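Local coordinates for uncharacterized protein Tm1679 (Thermotoga maritima, PDB 3H3E) that is a zinc-binding protein of the metallo-beta-lactamase superfamily, probably a metal-dependent hydrolase, whose substrate and exact reaction are not established, at residues Lys117-Glu121 with Arg122-Ile126; Arg183-Asp186 with Asn187-Leu190. The protein carries 2 engineered substitutions. All coordinates share one frame; numbering follows the deposited sequence.

Overall arrangement
Both contacts are local, each within one unbroken run of chain. Interaction 1 (117-126) is a surface connection between two strands that belong to different mixed sheets. Interaction 2 (183-190) is largely buried and forms the start of helix 185-193 in a beta-alpha-beta unit. Their centres lie about 18 Å apart and they do not touch. The chemistry follows the place. In interaction 1 the polar groups are bridged by water around Thr124. In interaction 2 direct backbone bonds and one hydrogen bond from a side-chain amide do most of the work, with one water between Asp186 and Asn187 and apolar packing on the inner side. Interaction 2 follows directly on the zinc ligand His182.

Interaction 1 (Lys117-Glu121 with Arg122-Ile126); sequences KFVIE and RITEI
Thr124 meets Val119 and Glu121 across the turn between two strands, and its hydroxyl is the hub. OG1 of Thr124 lies 3.7 Å from CG1 of Val119 and 3.6 Å from CB of Glu121. The valine methyl reaches it obliquely. The start of the glutamate side chain passes it at about a right angle. Both are van der Waals contacts of carbon against oxygen; the polar links run through water.

Two waters join the hydroxyl to the backbone of the turn. Water 1 accepts from N of Ile120 at 2.7 Å and donates to OG1 of Thr124 at 3.0 Å. Water 2 accepts from the same OG1 at 3.1 Å and donates to O of Glu121. The hydroxyl is thus both donor and acceptor. Its place follows from chi1 of -70°, which sets OG1 anti to the carbonyl carbon of Thr124 and beside its backbone N. A third water accepts from N of Arg122 at 3.1 Å. It also donates a weak bond to OE1 of Glu121. The glutamate chain bends at chi2 (-58°), and its carboxylate leads away from Thr124.

The second shell fixes the turn. O of Glu121 also accepts from NH2 of Arg89. The Arg122 chain, bent at chi2 and chi3, leads away from 117-121, and NH1 bonds to O of Pro135.

The contact is a surface connection that carries the chain from one mixed sheet of the metallo-beta-lactamase sandwich to the other. Strand 115-119 is an outermost strand of one and pairs with strand 85-89. Strand 123-127 is an outermost strand of the other and pairs with strand 130-133. Val119 bridges the two, touching Trp87 of strand 85-89 and Leu132 of strand 130-133.

Interaction 2 (Arg183-Asp186 with Asn187-Leu190); sequences RGID and NILL
The first turn of helix 185-193 begins here, with Gly184 at the N-cap, just after the zinc ligand His182. Three successive i to i+4 backbone bonds start the helix. N of Ile188 donates to O of Gly184 at 2.9 Å, and N of Leu189 to O of Ile185 at 3.0 Å. N of Leu190 donates to O of Asp186, also at 3.0 Å.

The side chain of Asn187 adds a bond ahead of these. Its ND2 donates to O of Arg183 at 2.9 Å, almost straight at 177°. The acceptor lies in the amide plane, and the N-H approaches nearly end-on to the carbonyl. This ties the residue before the cap to the first turn. The other end of the amide is held too, because OD1 of Asn187 accepts from NH1 of Arg139. Bonds at both ends fix the rotation of the amide.

Asp186 stands beside Asn187. Its CG sits between the backbone N and the carbonyl carbon (chi1 58°), which folds the carboxylate back near N of Asn187. Water 4 donates to OD1 of Asn187 at 2.7 Å and to OD2 of Asp186 at 3.2 Å. OD1 of Asp186 makes a salt bridge with Lys141, which would balance its charge.

On the apolar side, CD1 of Ile185 packs on CB of Ile188 at 4.2 Å and on CG of Leu189 at 4.3 Å. Arg183 extends away from the helix, and its NH1 bonds to O of Ala136.

The helix joins strand 173-178 to strand 200-204. Ile185 and Ile188 rest on Thr178, Leu189 reaches Ile200 and Val203, and Ile185 and Leu189 also meet Phe224 of helix 214-226.

Interaction 1 (Lys117-Glu121 with Arg122-Ile126)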
loop_
_atom_site.group_PDB
_atom_site.type_symbol
_atom_site.label_atom_id
_atom_site.label_comp_id
_atom_site.label_asym_id
_atom_site.label_seq_id
_atom_site.Cartn_x
_atom_site.Cartn_y
_atom_site.Cartn_z
ATOM N N LYS A 117 11.382 3.122 12.786
ATOM C CA LYS A 117 10.860 4.446 13.066
ATOM C C LYS A 117 9.371 4.269 13.254
ATOM O O LYS A 117 8.644 3.976 12.305
ATOM C CB LYS A 117 11.152 5.398 11.913
ATOM C CG LYS A 117 10.364 6.694 11.965
ATOM C CD LYS A 117 11.073 7.746 12.786
ATOM C CE LYS A 117 10.597 9.145 12.445
ATOM N NZ LYS A 117 11.645 10.147 12.822
ATOM N N PHE A 118 8.924 4.408 14.490
ATOM C CA PHE A 118 7.533 4.122 14.826
ATOM C C PHE A 118 6.610 5.306 14.620
ATOM O O PHE A 118 6.860 6.411 15.113
ATOM C CB PHE A 118 7.429 3.548 16.236
ATOM C CG PHE A 118 7.969 2.163 16.335
ATOM C CD1 PHE A 118 9.235 1.934 16.834
ATOM C CD2 PHE A 118 7.230 1.084 15.857
ATOM C CE1 PHE A 118 9.748 0.643 16.891
ATOM C CE2 PHE A 118 7.723 -0.197 15.912
ATOM C CZ PHE A 118 8.985 -0.423 16.430
ATOM N N VAL A 119 5.550 5.061 13.855
ATOM C CA VAL A 119 4.632 6.108 13.450
ATOM C C VAL A 119 3.421 6.076 14.372
ATOM O O VAL A 119 2.738 5.059 14.465
ATOM C CB VAL A 119 4.259 5.921 11.969
ATOM C CG1 VAL A 119 3.181 6.881 11.540
ATOM C CG2 VAL A 119 5.492 6.113 11.115
ATOM N N ILE A 120 3.188 7.177 15.090
ATOM C CA ILE A 120 2.107 7.260 16.076
ATOM C C ILE A 120 0.996 8.227 15.688
ATOM O O ILE A 120 -0.174 7.966 15.938
ATOM C CB ILE A 120 2.617 7.778 17.403
ATOM C CG1 ILE A 120 4.108 7.507 17.556
ATOM C CG2 ILE A 120 1.805 7.190 18.545
ATOM C CD1 ILE A 120 4.734 8.384 18.618
ATOM N N GLU A 121 1.370 9.352 15.092
ATOM C CA GLU A 121 0.423 10.387 14.693
ATOM C C GLU A 121 -0.581 9.945 13.616
ATOM O O GLU A 121 -0.367 8.947 12.932
ATOM C CB GLU A 121 1.190 11.610 14.188
ATOM C CG GLU A 121 2.435 11.959 14.981
ATOM C CD GLU A 121 2.133 12.223 16.432
ATOM O OE1 GLU A 121 0.937 12.198 16.795
ATOM O OE2 GLU A 121 3.086 12.451 17.212
ATOM N N ARG A 122 -1.666 10.707 13.468
ATOM C CA ARG A 122 -2.617 10.512 12.375
ATOM C C ARG A 122 -1.978 10.938 11.057
ATOM O O ARG A 122 -2.182 10.303 10.033
ATOM C CB ARG A 122 -3.908 11.318 12.590
ATOM C CG ARG A 122 -4.667 11.091 13.908
ATOM C CD ARG A 122 -5.360 9.721 14.004
ATOM N NE ARG A 122 -6.513 9.568 13.111
ATOM C CZ ARG A 122 -6.615 8.638 12.156
ATOM N NH1 ARG A 122 -5.633 7.759 11.961
ATOM N NH2 ARG A 122 -7.708 8.584 11.400
ATOM N N ILE A 123 -1.217 12.026 11.093
ATOM C CA ILE A 123 -0.489 12.520 9.924
ATOM C C ILE A 123 0.967 12.711 10.294
ATOM O O ILE A 123 1.278 13.393 11.267
ATOM C CB ILE A 123 -1.030 13.877 9.393
ATOM C CG1 ILE A 123 -2.456 13.743 8.872
ATOM C CG2 ILE A 123 -0.165 14.404 8.277
ATOM C CD1 ILE A 123 -3.504 14.264 9.828
ATOM N N THR A 124 1.859 12.103 9.523
ATOM C CA THR A 124 3.285 12.196 9.792
ATOM C C THR A 124 3.994 12.646 8.530
ATOM O O THR A 124 3.847 12.022 7.485
ATOM C CB THR A 124 3.848 10.845 10.239
ATOM O OG1 THR A 124 3.362 10.538 11.546
ATOM C CG2 THR A 124 5.360 10.882 10.273
ATOM N N GLU A 125 4.744 13.738 8.607
ATOM C CA GLU A 125 5.513 14.184 7.450
ATOM C C GLU A 125 6.827 13.415 7.323
ATOM O O GLU A 125 7.579 13.298 8.284
ATOM C CB GLU A 125 5.772 15.686 7.500
ATOM C CG GLU A 125 6.489 16.199 6.259
ATOM C CD GLU A 125 6.692 17.698 6.289
ATOM O OE1 GLU A 125 6.735 18.264 7.406
ATOM O OE2 GLU A 125 6.808 18.306 5.200
ATOM N N ILE A 126 7.093 12.884 6.138
ATOM C CA ILE A 126 8.268 12.053 5.912
ATOM C C ILE A 126 9.408 12.899 5.400
ATOM O O ILE A 126 10.470 12.981 6.014
ATOM C CB ILE A 126 8.018 11.014 4.812
ATOM C CG1 ILE A 126 7.044 9.952 5.259
ATOM C CG2 ILE A 126 9.316 10.327 4.404
ATOM C CD1 ILE A 126 6.711 9.072 4.110
HETATM O O HOH W 1 4.291 9.423 14.132
HETATM O O HOH W 2 1.155 8.828 10.300
HETATM O O HOH W 3 -2.405 12.487 15.863
#

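Interaction 2 (Arg183-Asp186 with Asn187-Leu190)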
loop_
_atom_site.group_PDB
_atom_site.type_symbol
_atom_site.label_atom_id
_atom_site.label_comp_id
_atom_site.label_asym_id
_atom_site.label_seq_id
_atom_site.Cartn_x
_atom_site.Cartn_y
_atom_site.Cartn_z
ATOM N N ARG A 183 -8.795 -1.158 5.537
ATOM C CA ARG A 183 -9.764 -0.317 6.196
ATOM C C ARG A 183 -10.731 0.296 5.199
ATOM O O ARG A 183 -11.685 0.947 5.592
ATOM C CB ARG A 183 -9.056 0.765 6.996
ATOM C CG ARG A 183 -8.281 0.232 8.194
ATOM C CD ARG A 183 -8.218 1.330 9.240
ATOM N NE ARG A 183 -8.376 0.789 10.574
ATOM C CZ ARG A 183 -9.063 1.379 11.540
ATOM N NH1 ARG A 183 -9.654 2.535 11.321
ATOM N NH2 ARG A 183 -9.159 0.804 12.725
ATOM N N GLY A 184 -10.486 0.068 3.909
ATOM C CA GLY A 184 -11.349 0.569 2.849
ATOM C C GLY A 184 -10.707 1.673 2.033
ATOM O O GLY A 184 -10.317 2.693 2.582
ATOM N N ILE A 185 -10.577 1.479 0.723
ATOM C CA ILE A 185 -9.858 2.450 -0.098
ATOM C C ILE A 185 -10.644 3.741 -0.157
ATOM O O ILE A 185 -10.067 4.827 -0.213
ATOM C CB ILE A 185 -9.570 1.918 -1.505
ATOM C CG1 ILE A 185 -8.764 2.926 -2.323
ATOM C CG2 ILE A 185 -10.858 1.615 -2.221
ATOM C CD1 ILE A 185 -7.584 3.487 -1.653
ATOM N N ASP A 186 -11.964 3.621 -0.110
ATOM C CA ASP A 186 -12.843 4.781 0.023
ATOM C C ASP A 186 -12.657 5.542 1.342
ATOM O O ASP A 186 -12.582 6.769 1.348
ATOM C CB ASP A 186 -14.316 4.404 -0.191
ATOM C CG ASP A 186 -14.824 3.320 0.777
ATOM O OD1 ASP A 186 -14.032 2.478 1.251
ATOM O OD2 ASP A 186 -16.051 3.298 1.042
ATOM N N ASN A 187 -12.585 4.823 2.457
ATOM C CA ASN A 187 -12.312 5.457 3.752
ATOM C C ASN A 187 -10.974 6.150 3.739
ATOM O O ASN A 187 -10.791 7.221 4.316
ATOM C CB ASN A 187 -12.352 4.425 4.877
ATOM C CG ASN A 187 -13.751 4.039 5.230
ATOM O OD1 ASN A 187 -14.652 4.869 5.171
ATOM N ND2 ASN A 187 -13.960 2.776 5.577
ATOM N N ILE A 188 -10.037 5.521 3.053
ATOM C CA ILE A 188 -8.689 6.030 2.964
ATOM C C ILE A 188 -8.693 7.348 2.221
ATOM O O ILE A 188 -8.058 8.301 2.646
ATOM C CB ILE A 188 -7.763 4.998 2.304
ATOM C CG1 ILE A 188 -7.498 3.854 3.297
ATOM C CG2 ILE A 188 -6.488 5.645 1.840
ATOM C CD1 ILE A 188 -6.752 2.664 2.733
ATOM N N LEU A 189 -9.439 7.414 1.126
ATOM C CA LEU A 189 -9.455 8.626 0.301
ATOM C C LEU A 189 -10.189 9.767 0.979
ATOM O O LEU A 189 -9.769 10.909 0.910
ATOM C CB LEU A 189 -10.075 8.340 -1.063
ATOM C CG LEU A 189 -9.265 7.424 -1.990
ATOM C CD1 LEU A 189 -9.943 7.320 -3.327
ATOM C CD2 LEU A 189 -7.875 7.964 -2.158
ATOM N N LEU A 190 -11.293 9.442 1.638
ATOM C CA LEU A 190 -12.056 10.412 2.396
ATOM C C LEU A 190 -11.225 10.961 3.543
ATOM O O LEU A 190 -11.273 12.151 3.836
ATOM C CB LEU A 190 -13.335 9.772 2.931
ATOM C CG LEU A 190 -14.341 9.231 1.909
ATOM C CD1 LEU A 190 -15.316 8.247 2.553
ATOM C CD2 LEU A 190 -15.089 10.383 1.275
HETATM O O HOH W 4 -16.937 4.635 3.784
#